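Local coordinates for glycosyltransferase Gtf1 (Streptococcus pneumoniae, PDB 4PQG), which is a glycosyltransferase of the GT-B fold that holds uridine-5'-diphosphate in the cleft between its two Rossmann-like domains, at residues 16-21 against 61-66; 318-323 against 398-403; 335-338 against 342-345; 347-352 against 463-468; 427-432 against 470-475. All coordinates share one frame; numbering follows the deposited sequence.

Interaction 1 belongs to the N-terminal Rossmann-like domain, interactions 3, 4 and 5 to the C-terminal one, and interaction 2 ties the chain running between their two sheets to a loop of the second domain. The uridine-5'-diphosphate sits in the cleft: Arg336 of interaction 3 bonds its diphosphate directly, and the side chain of Ile63 in interaction 1 is about 7 Å from it. Across that cleft, interactions 1 and 3 come within about 5 Å at their nearest atoms without touching. Interactions 4 and 5 share helix 458-474, their centres about 10 Å apart. Trp345 CE3 lies 3.8 Å from Phe431 CE2, joining interactions 3 and 5, while Glu403 of interaction 2 meets Tyr473 of interaction 5.

Interaction 1. Residues 16-21 against 61-66; sequences LGIGWA and ANIGFD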
# COMPACT_ATOMS: atom_id res chain seq x y z
N LEU A 16 -2.68 -3.79 7.61
CA LEU A 16 -1.48 -4.32 8.25
C LEU A 16 -0.35 -3.29 8.29
O LEU A 16 0.12 -2.90 9.35
CB LEU A 16 -1.03 -5.64 7.61
CG LEU A 16 -2.14 -6.70 7.58
CD1 LEU A 16 -1.64 -7.98 6.94
CD2 LEU A 16 -2.68 -6.96 8.98
N GLY A 17 0.07 -2.82 7.12
CA GLY A 17 1.29 -2.04 7.05
C GLY A 17 1.33 -1.03 5.93
O GLY A 17 0.32 -0.80 5.24
N ILE A 18 2.50 -0.44 5.76
CA ILE A 18 2.72 0.66 4.82
C ILE A 18 4.22 0.78 4.62
O ILE A 18 4.99 0.55 5.56
CB ILE A 18 2.11 2.00 5.32
CG1 ILE A 18 2.28 3.12 4.26
CG2 ILE A 18 2.71 2.41 6.65
CD1 ILE A 18 1.29 4.25 4.39
N GLY A 19 4.62 1.13 3.41
CA GLY A 19 6.03 1.29 3.07
C GLY A 19 6.26 2.49 2.16
O GLY A 19 5.31 3.23 1.83
N TRP A 20 7.51 2.70 1.76
CA TRP A 20 7.84 3.77 0.82
C TRP A 20 7.21 3.54 -0.53
O TRP A 20 6.85 4.50 -1.22
CB TRP A 20 9.34 3.94 0.69
CG TRP A 20 9.96 4.64 1.87
CD1 TRP A 20 10.76 4.09 2.87
CD2 TRP A 20 9.82 6.06 2.23
NE1 TRP A 20 11.12 5.04 3.79
CE2 TRP A 20 10.59 6.24 3.46
CE3 TRP A 20 9.17 7.15 1.67
CZ2 TRP A 20 10.69 7.48 4.08
CZ3 TRP A 20 9.28 8.40 2.30
CH2 TRP A 20 10.02 8.55 3.48
N ALA A 21 7.07 2.28 -0.93
CA ALA A 21 6.52 1.92 -2.23
C ALA A 21 5.36 0.97 -2.04
O ALA A 21 5.47 -0.23 -2.29
CB ALA A 21 7.62 1.29 -3.10
N ALA A 61 2.87 10.28 5.93
CA ALA A 61 2.90 11.63 5.36
C ALA A 61 3.21 11.54 3.87
O ALA A 61 2.60 12.24 3.05
CB ALA A 61 3.93 12.51 6.06
N ASN A 62 4.13 10.64 3.52
CA ASN A 62 4.52 10.41 2.14
C ASN A 62 3.34 10.11 1.22
O ASN A 62 3.28 10.60 0.09
CB ASN A 62 5.56 9.28 2.05
CG ASN A 62 6.06 9.04 0.63
OD1 ASN A 62 6.61 9.95 -0.01
ND2 ASN A 62 5.89 7.82 0.14
N ILE A 63 2.39 9.32 1.71
CA ILE A 63 1.26 8.86 0.93
C ILE A 63 0.08 9.84 1.07
O ILE A 63 -0.93 9.74 0.38
CB ILE A 63 0.89 7.40 1.36
CG1 ILE A 63 0.25 6.62 0.23
CG2 ILE A 63 0.02 7.37 2.60
CD1 ILE A 63 0.01 5.18 0.64
N GLY A 64 0.25 10.80 1.97
CA GLY A 64 -0.69 11.89 2.10
C GLY A 64 -1.68 11.85 3.25
O GLY A 64 -2.57 12.69 3.29
N PHE A 65 -1.55 10.90 4.19
CA PHE A 65 -2.39 10.95 5.40
C PHE A 65 -1.97 12.16 6.26
O PHE A 65 -0.78 12.50 6.31
CB PHE A 65 -2.22 9.69 6.26
CG PHE A 65 -2.78 8.44 5.66
CD1 PHE A 65 -4.16 8.25 5.54
CD2 PHE A 65 -1.93 7.42 5.27
CE1 PHE A 65 -4.67 7.07 5.00
CE2 PHE A 65 -2.43 6.24 4.73
CZ PHE A 65 -3.80 6.06 4.60
N ASP A 66 -2.92 12.83 6.91
CA ASP A 66 -2.59 13.81 7.96
C ASP A 66 -2.19 13.03 9.20
O ASP A 66 -2.77 11.98 9.46
CB ASP A 66 -3.80 14.66 8.33
CG ASP A 66 -4.28 15.52 7.19
OD1 ASP A 66 -3.46 16.10 6.45
OD2 ASP A 66 -5.50 15.65 7.06
O HOH W 1 4.76 5.98 1.94
O HOH W 2 6.62 7.43 -2.64
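Asn62 reaches from the last turn of helix 56-63 to the six-membered ring of Trp20, the two side chains crossing at about a right angle. Its CB starts 3.8 Å from Trp20 CZ3. With CG anti to the backbone N (chi1 -177°), the amide carbon continues past the same ring atom, and the amide plane stands 62° from the indole. OD1 then lies at the ring edge, in its plane, while ND2 comes 3.7 Å from Trp20 CE3 at an oblique approach. That nitrogen spends its hydrogens on two waters: one, 2.8 Å from Asn62 ND2, passes the link on to Gly19 O, and the other, 2.9 Å from Asn62 ND2, leads to Trp20 O. The indole is held separately, NE1 bonding Asp54. Deeper in, Ile18 and Ile63 meet tip to tip, CD1 of Ile18 being 3.8 Å from CG2 of Ile63, and the same CD1 also sits at the edge of the Phe65 ring. Gly64 ends the helix in a Schellman motif, with positive phi and its N bonded back to Ala61 O. The arrangement belongs to the N-terminal Rossmann-like domain of a GT-B enzyme, where the loop after the first strand, 10-15, borders the nucleotide cleft.

Interaction 2. Residues 318-323 against 398-403; sequences SLTDSS and IYSQYE
The hydroxyl of Ser322 donates to the backbone carbonyl of Ser400, OG to O 2.7 Å, and this short bond is the direct polar link of the contact. OG arrives 21° away from the carbonyl plane, with a C=O...OG angle of 159°. A chi1 of -168° turns the hydroxyl of Ser322 away from its own backbone N and brings it nearly end-on to that oxygen, and its CB follows to 3.3 Å from Ser400 O. The side chain of Ser400 has its own contacts with 318-323. Its CB packs 3.9 Å from Ser322 CA, and Ser400 OG shares a water with Ser323 N, the water lying 2.7 Å from that OG and 3.1 Å from that nitrogen. The methyl of Thr320 closes in on the same hydroxyl, CG2 lying 3.8 Å from Ser400 OG. One direct bond and one water-bridged path thus join the two segments. Ser400 sits in a short 3-10 turn, in which Gln401 N bonds Ile398 O and Tyr402 N bonds Tyr399 O. Residues 318-323 belong to the connection from strand 308-310 of one domain to strand 330-334 of the other; Leu319 leans on helix 478-489, Thr320 pairs with Gly423 at the end of helix 416-423, and Tyr399 and Tyr402 pack on strand 330-334.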
# COMPACT_ATOMS: atom_id res chain seq x y z
N SER A 318 -9.80 16.34 -10.52
CA SER A 318 -10.13 16.90 -11.81
C SER A 318 -9.30 16.20 -12.87
O SER A 318 -8.28 15.58 -12.55
CB SER A 318 -9.85 18.41 -11.85
OG SER A 318 -8.49 18.67 -11.54
N LEU A 319 -9.73 16.30 -14.12
CA LEU A 319 -8.93 15.85 -15.25
C LEU A 319 -7.67 16.68 -15.30
O LEU A 319 -7.69 17.86 -14.95
CB LEU A 319 -9.70 15.97 -16.56
CG LEU A 319 -11.10 15.35 -16.62
CD1 LEU A 319 -11.63 15.45 -18.04
CD2 LEU A 319 -11.09 13.90 -16.16
N THR A 320 -6.57 16.07 -15.71
CA THR A 320 -5.31 16.76 -15.81
C THR A 320 -4.91 16.85 -17.28
O THR A 320 -4.86 15.83 -17.97
CB THR A 320 -4.21 16.01 -15.03
OG1 THR A 320 -4.64 15.83 -13.68
CG2 THR A 320 -2.88 16.77 -15.07
N ASP A 321 -4.65 18.06 -17.75
CA ASP A 321 -4.16 18.27 -19.12
C ASP A 321 -2.66 18.25 -19.11
O ASP A 321 -2.03 18.53 -18.08
CB ASP A 321 -4.62 19.63 -19.68
CG ASP A 321 -6.12 19.81 -19.60
OD1 ASP A 321 -6.88 18.92 -20.04
OD2 ASP A 321 -6.55 20.86 -19.08
N SER A 322 -2.06 17.90 -20.24
CA SER A 322 -0.62 17.95 -20.37
C SER A 322 -0.21 19.39 -20.16
O SER A 322 -0.84 20.30 -20.71
CB SER A 322 -0.18 17.49 -21.74
OG SER A 322 1.21 17.28 -21.73
N SER A 323 0.83 19.61 -19.37
CA SER A 323 1.27 20.97 -19.03
C SER A 323 2.30 21.52 -20.02
O SER A 323 2.33 22.72 -20.27
CB SER A 323 1.82 21.03 -17.60
OG SER A 323 3.19 20.66 -17.56
N ILE A 398 3.06 13.09 -13.70
CA ILE A 398 3.88 12.23 -14.55
C ILE A 398 3.10 11.75 -15.78
O ILE A 398 3.59 11.86 -16.90
CB ILE A 398 4.45 11.03 -13.74
CG1 ILE A 398 5.44 11.51 -12.66
CG2 ILE A 398 5.05 9.97 -14.66
CD1 ILE A 398 6.77 12.04 -13.16
N TYR A 399 1.90 11.25 -15.55
CA TYR A 399 1.10 10.57 -16.57
C TYR A 399 0.88 11.43 -17.82
O TYR A 399 1.01 10.93 -18.94
CB TYR A 399 -0.28 10.24 -16.03
CG TYR A 399 -0.37 9.13 -15.02
CD1 TYR A 399 -0.23 7.79 -15.40
CD2 TYR A 399 -0.68 9.41 -13.68
CE1 TYR A 399 -0.35 6.77 -14.48
CE2 TYR A 399 -0.80 8.39 -12.75
CZ TYR A 399 -0.64 7.07 -13.15
OH TYR A 399 -0.78 6.04 -12.24
N SER A 400 0.52 12.69 -17.62
CA SER A 400 0.16 13.57 -18.73
C SER A 400 1.39 14.05 -19.53
O SER A 400 1.25 14.87 -20.45
CB SER A 400 -0.72 14.73 -18.24
OG SER A 400 -0.06 15.51 -17.27
N GLN A 401 2.57 13.52 -19.21
CA GLN A 401 3.78 13.73 -20.01
C GLN A 401 3.95 12.63 -21.09
O GLN A 401 4.87 12.67 -21.90
CB GLN A 401 5.02 13.76 -19.13
CG GLN A 401 5.02 14.89 -18.11
CD GLN A 401 6.28 14.92 -17.26
OE1 GLN A 401 7.39 15.00 -17.78
NE2 GLN A 401 6.10 14.87 -15.95
N TYR A 402 3.02 11.67 -21.09
CA TYR A 402 3.12 10.50 -21.96
C TYR A 402 1.93 10.40 -22.92
O TYR A 402 0.94 11.11 -22.78
CB TYR A 402 3.24 9.22 -21.11
CG TYR A 402 4.52 9.14 -20.30
CD1 TYR A 402 5.62 8.44 -20.77
CD2 TYR A 402 4.62 9.76 -19.04
CE1 TYR A 402 6.79 8.36 -20.03
CE2 TYR A 402 5.78 9.68 -18.29
CZ TYR A 402 6.86 8.98 -18.79
OH TYR A 402 8.02 8.88 -18.08
N GLU A 403 2.03 9.50 -23.89
CA GLU A 403 0.95 9.35 -24.84
C GLU A 403 -0.00 8.21 -24.53
O GLU A 403 -1.22 8.40 -24.58
CB GLU A 403 1.49 9.27 -26.27
CG GLU A 403 2.00 10.62 -26.75
CD GLU A 403 2.42 10.62 -28.21
OE1 GLU A 403 2.79 9.55 -28.74
OE2 GLU A 403 2.40 11.71 -28.83
O HOH W 3 2.04 17.07 -18.08

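Interaction 3. Residues 335-338 against 342-345; sequences SRLA and HIDW. With UDP (uridine-5'-diphosphate), chain C.
Leu337 is the centre of an inverse gamma turn, closed by a weak bond from Ala338 N to Arg336 O, and it bends the chain beside Ile343, the first residue of the helix with His342 at its N-cap position. Ile343 pushes its CD1 into this bend. There the methyl comes 3.3 Å from Ser335 OG, a tight approach, and 3.7 Å from Leu337 CD2, the two aliphatic chains crossing obliquely. The same Ser335 OG donates to Arg336 O over 2.8 Å, from 47° above the carbonyl plane. A water completes the join: it donates to Ala338 O and takes the N-H of Ile343, 2.9 Å from that nitrogen, serving the first turn of the helix. Arg336 leads off toward the uridine-5'-diphosphate. Its chain bends at chi3 and lays the guanidinium edge against the outer phosphate, with PB in its plane. Arg336 NE gives a bond of 2.9 Å to O2B (173°) and Arg336 NH2 one of 2.8 Å to O1B (175°), a nearly straight two-pronged grip; NH2 also forms a salt bridge with Glu340. The whole unit is the link from strand 330-334 to helix 343-353, with Ile343 packed on Ile364 of strand 361-365 and Leu374 of helix 371-380.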
# COMPACT_ATOMS: atom_id res chain seq x y z
N SER A 335 3.20 0.28 -11.70
CA SER A 335 2.77 -0.80 -10.82
C SER A 335 3.90 -1.32 -9.96
O SER A 335 5.10 -1.09 -10.23
CB SER A 335 2.18 -1.97 -11.65
OG SER A 335 3.20 -2.71 -12.31
N ARG A 336 3.53 -2.02 -8.90
CA ARG A 336 4.46 -2.94 -8.27
C ARG A 336 5.12 -3.79 -9.37
O ARG A 336 4.45 -4.22 -10.32
CB ARG A 336 3.74 -3.86 -7.28
CG ARG A 336 3.10 -3.15 -6.09
CD ARG A 336 2.26 -4.11 -5.26
NE ARG A 336 1.04 -4.49 -5.97
CZ ARG A 336 0.74 -5.73 -6.35
NH1 ARG A 336 1.58 -6.74 -6.11
NH2 ARG A 336 -0.41 -5.96 -7.00
N LEU A 337 6.42 -4.01 -9.24
CA LEU A 337 7.13 -4.89 -10.17
C LEU A 337 6.99 -6.34 -9.70
O LEU A 337 7.91 -6.94 -9.14
CB LEU A 337 8.59 -4.47 -10.33
CG LEU A 337 8.85 -2.97 -10.49
CD1 LEU A 337 10.36 -2.72 -10.63
CD2 LEU A 337 8.08 -2.32 -11.65
N ALA A 338 5.81 -6.88 -9.96
CA ALA A 338 5.38 -8.12 -9.39
C ALA A 338 4.95 -9.00 -10.54
O ALA A 338 4.50 -8.49 -11.56
CB ALA A 338 4.21 -7.88 -8.42
N HIS A 342 3.05 -8.79 -14.96
CA HIS A 342 3.67 -9.27 -16.21
C HIS A 342 4.30 -8.19 -17.03
O HIS A 342 4.15 -8.17 -18.27
CB HIS A 342 2.66 -10.02 -17.08
CG HIS A 342 1.91 -11.09 -16.34
ND1 HIS A 342 2.42 -12.33 -16.15
CD2 HIS A 342 0.65 -11.08 -15.75
CE1 HIS A 342 1.53 -13.08 -15.46
NE2 HIS A 342 0.44 -12.31 -15.22
N ILE A 343 5.02 -7.29 -16.38
CA ILE A 343 5.66 -6.19 -17.09
C ILE A 343 6.66 -6.73 -18.13
O ILE A 343 6.89 -6.08 -19.15
CB ILE A 343 6.28 -5.16 -16.14
CG1 ILE A 343 5.19 -4.51 -15.28
CG2 ILE A 343 7.00 -4.06 -16.91
CD1 ILE A 343 5.72 -3.69 -14.12
N ASP A 344 7.18 -7.93 -17.88
CA ASP A 344 8.12 -8.54 -18.83
C ASP A 344 7.51 -8.74 -20.21
O ASP A 344 8.18 -8.53 -21.22
CB ASP A 344 8.74 -9.84 -18.29
CG ASP A 344 7.71 -10.87 -17.90
OD1 ASP A 344 6.79 -10.50 -17.13
OD2 ASP A 344 7.82 -12.03 -18.35
N TRP A 345 6.23 -9.12 -20.25
CA TRP A 345 5.49 -9.19 -21.51
C TRP A 345 5.43 -7.85 -22.19
O TRP A 345 5.59 -7.79 -23.42
CB TRP A 345 4.09 -9.76 -21.30
CG TRP A 345 4.05 -11.17 -20.76
CD1 TRP A 345 5.10 -12.08 -20.70
CD2 TRP A 345 2.89 -11.89 -20.21
NE1 TRP A 345 4.68 -13.27 -20.16
CE2 TRP A 345 3.37 -13.22 -19.84
CE3 TRP A 345 1.56 -11.56 -19.98
CZ2 TRP A 345 2.54 -14.18 -19.27
CZ3 TRP A 345 0.73 -12.52 -19.39
CH2 TRP A 345 1.21 -13.81 -19.05
N1 UDP C . 2.13 4.10 -7.49
C2 UDP C . 2.95 5.21 -7.20
N3 UDP C . 4.14 5.30 -7.78
C4 UDP C . 4.60 4.38 -8.63
C5 UDP C . 3.82 3.26 -8.94
C6 UDP C . 2.56 3.15 -8.34
O2 UDP C . 2.57 6.12 -6.42
O4 UDP C . 5.73 4.54 -9.14
C1' UDP C . 0.80 4.05 -6.86
C2' UDP C . -0.26 4.38 -7.92
O2' UDP C . -0.49 5.79 -8.09
C3' UDP C . -1.51 3.66 -7.45
C4' UDP C . -0.97 2.51 -6.60
O4' UDP C . 0.44 2.74 -6.43
O3' UDP C . -2.31 4.52 -6.63
C5' UDP C . -1.15 1.15 -7.27
O5' UDP C . -2.53 0.81 -7.23
PA UDP C . -3.17 -0.21 -8.29
O1A UDP C . -4.63 -0.38 -7.97
O2A UDP C . -2.78 0.29 -9.66
O3A UDP C . -2.32 -1.58 -8.20
PB UDP C . -2.10 -2.62 -6.99
O1B UDP C . -2.20 -3.97 -7.66
O2B UDP C . -0.73 -2.29 -6.43
O3B UDP C . -3.25 -2.40 -6.03
O HOH W 4 6.09 -7.57 -13.66

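Interaction 4. Residues 347-352 against 463-468; sequences VKAVIE and QAYAAK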
# COMPACT_ATOMS: atom_id res chain seq x y z
N VAL A 347 7.61 -5.31 -21.85
CA VAL A 347 8.95 -4.96 -22.31
C VAL A 347 9.24 -5.64 -23.66
O VAL A 347 9.64 -4.97 -24.63
CB VAL A 347 10.05 -5.27 -21.25
CG1 VAL A 347 11.44 -5.11 -21.84
CG2 VAL A 347 9.90 -4.35 -20.05
N LYS A 348 9.02 -6.96 -23.74
CA LYS A 348 9.18 -7.71 -25.00
C LYS A 348 8.30 -7.22 -26.16
O LYS A 348 8.73 -7.20 -27.33
CB LYS A 348 8.98 -9.21 -24.77
CG LYS A 348 9.95 -9.77 -23.74
CD LYS A 348 10.00 -11.29 -23.77
CE LYS A 348 11.13 -11.80 -22.89
NZ LYS A 348 11.32 -13.26 -23.11
N ALA A 349 7.08 -6.80 -25.84
CA ALA A 349 6.18 -6.21 -26.82
C ALA A 349 6.72 -4.88 -27.35
O ALA A 349 6.69 -4.63 -28.57
CB ALA A 349 4.79 -6.01 -26.22
N VAL A 350 7.25 -4.06 -26.44
CA VAL A 350 7.81 -2.76 -26.80
C VAL A 350 9.07 -2.93 -27.66
O VAL A 350 9.22 -2.23 -28.65
CB VAL A 350 8.03 -1.84 -25.58
CG1 VAL A 350 8.75 -0.55 -25.96
CG2 VAL A 350 6.68 -1.50 -24.95
N ILE A 351 9.95 -3.86 -27.29
CA ILE A 351 11.12 -4.21 -28.11
C ILE A 351 10.72 -4.55 -29.55
O ILE A 351 11.37 -4.12 -30.50
CB ILE A 351 11.94 -5.38 -27.49
CG1 ILE A 351 12.57 -4.94 -26.17
CG2 ILE A 351 13.02 -5.89 -28.46
CD1 ILE A 351 12.99 -6.12 -25.30
N GLU A 352 9.63 -5.30 -29.68
CA GLU A 352 9.13 -5.75 -30.97
C GLU A 352 8.52 -4.59 -31.76
O GLU A 352 8.85 -4.40 -32.94
CB GLU A 352 8.13 -6.89 -30.76
CG GLU A 352 7.56 -7.52 -32.02
CD GLU A 352 8.56 -8.38 -32.79
OE1 GLU A 352 9.58 -8.82 -32.21
OE2 GLU A 352 8.30 -8.61 -33.99
N GLN A 463 3.48 -10.38 -29.54
CA GLN A 463 3.06 -10.07 -30.90
C GLN A 463 1.75 -9.29 -30.89
O GLN A 463 1.59 -8.35 -31.66
CB GLN A 463 2.93 -11.36 -31.72
CG GLN A 463 2.00 -11.31 -32.93
CD GLN A 463 1.90 -12.66 -33.64
OE1 GLN A 463 0.83 -13.29 -33.66
NE2 GLN A 463 3.02 -13.12 -34.20
N ALA A 464 0.83 -9.66 -30.00
CA ALA A 464 -0.45 -8.96 -29.89
C ALA A 464 -0.27 -7.52 -29.42
O ALA A 464 -0.73 -6.59 -30.08
CB ALA A 464 -1.42 -9.72 -29.00
N TYR A 465 0.40 -7.33 -28.28
CA TYR A 465 0.66 -5.97 -27.79
C TYR A 465 1.42 -5.13 -28.82
O TYR A 465 1.02 -3.98 -29.09
CB TYR A 465 1.41 -5.99 -26.44
CG TYR A 465 0.49 -6.15 -25.25
CD1 TYR A 465 0.04 -5.04 -24.53
CD2 TYR A 465 0.07 -7.42 -24.85
CE1 TYR A 465 -0.81 -5.19 -23.44
CE2 TYR A 465 -0.76 -7.58 -23.76
CZ TYR A 465 -1.19 -6.47 -23.05
OH TYR A 465 -2.03 -6.66 -21.98
N ALA A 466 2.48 -5.69 -29.40
CA ALA A 466 3.25 -5.00 -30.46
C ALA A 466 2.33 -4.53 -31.58
O ALA A 466 2.38 -3.36 -31.96
CB ALA A 466 4.35 -5.88 -31.02
N ALA A 467 1.49 -5.45 -32.08
CA ALA A 467 0.53 -5.14 -33.16
C ALA A 467 -0.44 -4.03 -32.77
O ALA A 467 -0.78 -3.18 -33.59
CB ALA A 467 -0.24 -6.39 -33.56
N LYS A 468 -0.89 -4.05 -31.52
CA LYS A 468 -1.86 -3.06 -31.07
C LYS A 468 -1.26 -1.67 -30.87
O LYS A 468 -1.89 -0.65 -31.22
CB LYS A 468 -2.61 -3.54 -29.82
CG LYS A 468 -3.73 -4.52 -30.13
CD LYS A 468 -4.68 -3.91 -31.17
CE LYS A 468 -5.82 -4.84 -31.49
NZ LYS A 468 -6.76 -4.19 -32.44
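Ala349 makes the closest approach, its methyl set against the backbone end of Tyr465: CB to CB is 3.4 Å, and the same Ala349 CB lies 3.9 Å from Ala466 N. Two small residues let the helices come this near, with Ala349 CA only 4.8 Å from Ala466 CA and the axes of the two short segments 7.9 Å apart at their closest. The carbonyl of Ala349 adds to the fit, its O standing 3.6 Å from Ala466 CB. Val350 turns its back on this partner and packs on Phe362 and Ile387 of the sheet, and Ile351 touches Ile387 of strand 387-391. One turn on from Ala349, Glu352 returns to the interface with its aliphatic part, CG resting 3.7 Å from Ala466 CB. The chain then bends at chi2 (71°) and its carboxylate goes to Lys355 in a salt bridge, so only the methylenes pack here. Tyr465 touches chiefly through its CB, the ring lying oblique to Ala349 CB before leading away to meet Phe431 edge to face and send OH to the carbonyl of Thr407. The segments cross at -50°, near the value of one class of ridges-into-grooves packing. Helices 343-353 and 458-474 are neighbours over the parallel sheet, inclined to each other, in the Rossmann-like C-terminal domain of a GT-B fold.

Interaction 5. Residues 427-432 against 470-475; sequences PLIGFD and CQLYQE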
# COMPACT_ATOMS: atom_id res chain seq x y z
N PRO A 427 -4.76 6.88 -23.41
CA PRO A 427 -5.38 5.65 -23.89
C PRO A 427 -4.75 4.47 -23.16
O PRO A 427 -3.60 4.57 -22.74
CB PRO A 427 -4.98 5.61 -25.38
CG PRO A 427 -4.71 7.04 -25.72
CD PRO A 427 -4.03 7.57 -24.49
N LEU A 428 -5.51 3.39 -23.01
CA LEU A 428 -5.01 2.18 -22.34
C LEU A 428 -4.98 1.00 -23.29
O LEU A 428 -5.92 0.79 -24.05
CB LEU A 428 -5.89 1.84 -21.13
CG LEU A 428 -6.30 2.93 -20.13
CD1 LEU A 428 -7.14 2.32 -19.02
CD2 LEU A 428 -5.09 3.62 -19.55
N ILE A 429 -3.91 0.21 -23.26
CA ILE A 429 -3.90 -1.10 -23.93
C ILE A 429 -3.70 -2.20 -22.88
O ILE A 429 -2.68 -2.22 -22.21
CB ILE A 429 -2.80 -1.19 -25.01
CG1 ILE A 429 -2.97 -0.09 -26.07
CG2 ILE A 429 -2.80 -2.58 -25.64
CD1 ILE A 429 -1.79 0.05 -27.03
N GLY A 430 -4.68 -3.09 -22.74
CA GLY A 430 -4.60 -4.16 -21.75
C GLY A 430 -5.38 -5.41 -22.09
O GLY A 430 -6.10 -5.46 -23.09
N PHE A 431 -5.25 -6.42 -21.24
CA PHE A 431 -5.99 -7.66 -21.43
C PHE A 431 -7.49 -7.49 -21.17
O PHE A 431 -7.89 -6.69 -20.30
CB PHE A 431 -5.46 -8.74 -20.49
CG PHE A 431 -4.16 -9.36 -20.92
CD1 PHE A 431 -4.04 -10.03 -22.15
CD2 PHE A 431 -3.05 -9.33 -20.08
CE1 PHE A 431 -2.84 -10.63 -22.52
CE2 PHE A 431 -1.85 -9.92 -20.45
CZ PHE A 431 -1.75 -10.57 -21.67
N ASP A 432 -8.30 -8.23 -21.92
CA ASP A 432 -9.73 -8.27 -21.72
C ASP A 432 -10.04 -9.16 -20.52
O ASP A 432 -10.47 -10.31 -20.67
CB ASP A 432 -10.42 -8.80 -22.98
CG ASP A 432 -11.93 -8.55 -23.00
OD1 ASP A 432 -12.49 -8.08 -21.98
OD2 ASP A 432 -12.56 -8.81 -24.04
N CYS A 470 1.42 -0.56 -32.49
CA CYS A 470 1.67 -0.12 -33.86
C CYS A 470 0.39 0.38 -34.54
O CYS A 470 0.41 1.44 -35.16
CB CYS A 470 2.32 -1.24 -34.68
SG CYS A 470 4.04 -1.52 -34.23
N GLN A 471 -0.71 -0.35 -34.39
CA GLN A 471 -2.01 0.04 -34.93
C GLN A 471 -2.52 1.40 -34.42
O GLN A 471 -3.14 2.16 -35.19
CB GLN A 471 -3.05 -1.04 -34.67
CG GLN A 471 -4.42 -0.74 -35.27
CD GLN A 471 -5.46 -1.78 -34.91
OE1 GLN A 471 -5.16 -2.77 -34.25
NE2 GLN A 471 -6.69 -1.55 -35.34
N LEU A 472 -2.28 1.70 -33.15
CA LEU A 472 -2.76 2.96 -32.55
C LEU A 472 -2.11 4.16 -33.24
O LEU A 472 -2.78 5.15 -33.53
CB LEU A 472 -2.45 3.00 -31.04
CG LEU A 472 -2.93 4.19 -30.20
CD1 LEU A 472 -3.14 3.73 -28.75
CD2 LEU A 472 -1.95 5.36 -30.24
N TYR A 473 -0.82 4.04 -33.49
CA TYR A 473 -0.08 5.10 -34.14
C TYR A 473 -0.33 5.13 -35.65
O TYR A 473 -0.57 6.20 -36.22
CB TYR A 473 1.40 4.98 -33.81
CG TYR A 473 1.74 5.46 -32.42
CD1 TYR A 473 1.87 6.82 -32.15
CD2 TYR A 473 1.93 4.56 -31.38
CE1 TYR A 473 2.18 7.27 -30.87
CE2 TYR A 473 2.25 5.00 -30.10
CZ TYR A 473 2.37 6.35 -29.85
OH TYR A 473 2.69 6.79 -28.58
N GLN A 474 -0.29 3.96 -36.27
CA GLN A 474 -0.39 3.85 -37.73
C GLN A 474 -1.78 4.20 -38.24
O GLN A 474 -1.90 4.76 -39.33
CB GLN A 474 0.06 2.46 -38.21
CG GLN A 474 1.56 2.23 -38.02
CD GLN A 474 2.04 0.82 -38.37
OE1 GLN A 474 1.29 -0.16 -38.29
NE2 GLN A 474 3.32 0.72 -38.74
N GLU A 475 -2.82 3.91 -37.47
CA GLU A 475 -4.18 4.34 -37.81
C GLU A 475 -4.56 5.70 -37.20
O GLU A 475 -5.73 6.09 -37.22
CB GLU A 475 -5.22 3.26 -37.44
CG GLU A 475 -4.91 1.89 -38.02
CD GLU A 475 -6.05 0.90 -37.86
OE1 GLU A 475 -6.93 1.10 -37.00
OE2 GLU A 475 -6.06 -0.12 -38.60
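Leu472 points from helix 458-474 at strand 428-431 and divides one methyl between Ile429 of the strand and Pro427 just ahead of it. Its CD1 lies 4.3 Å from Pro427 CB and equally 4.3 Å from Ile429 CD1, the two partners coming at it from directions roughly at right angles. Pro427 and Ile429 are two residues apart and both direct their CB at the helix, whereas Leu428 between them turns the other way, the usual alternation of an extended chain. Ile429 reaches across with its longer branch stretched out (chi2 170°), while the proline offers the flank of its ring. In Leu472 a fully extended first torsion (chi1 -177°) carries CG out toward the strand. The second methyl, CD2, sits over the centre of the neighbouring Tyr473 ring, 4.1 Å above its plane. These are loose van der Waals touches, and the backbones stay 9.4 Å apart between Pro427 CA and Leu472 CA. Farther round the helix, Gln471 NE2 donates to Glu475 OE1 over 3.1 Å, one turn on; the carboxylate oxygen lies in the amide plane, although the bond meets the carboxylate from above. Val404, Tyr448, Leu478 and Met481 also touch Leu472. A helix laid over a parallel sheet through such aliphatic groups is the standard layer of a Rossmann-like domain, in this case the C-terminal half of the GT-B fold.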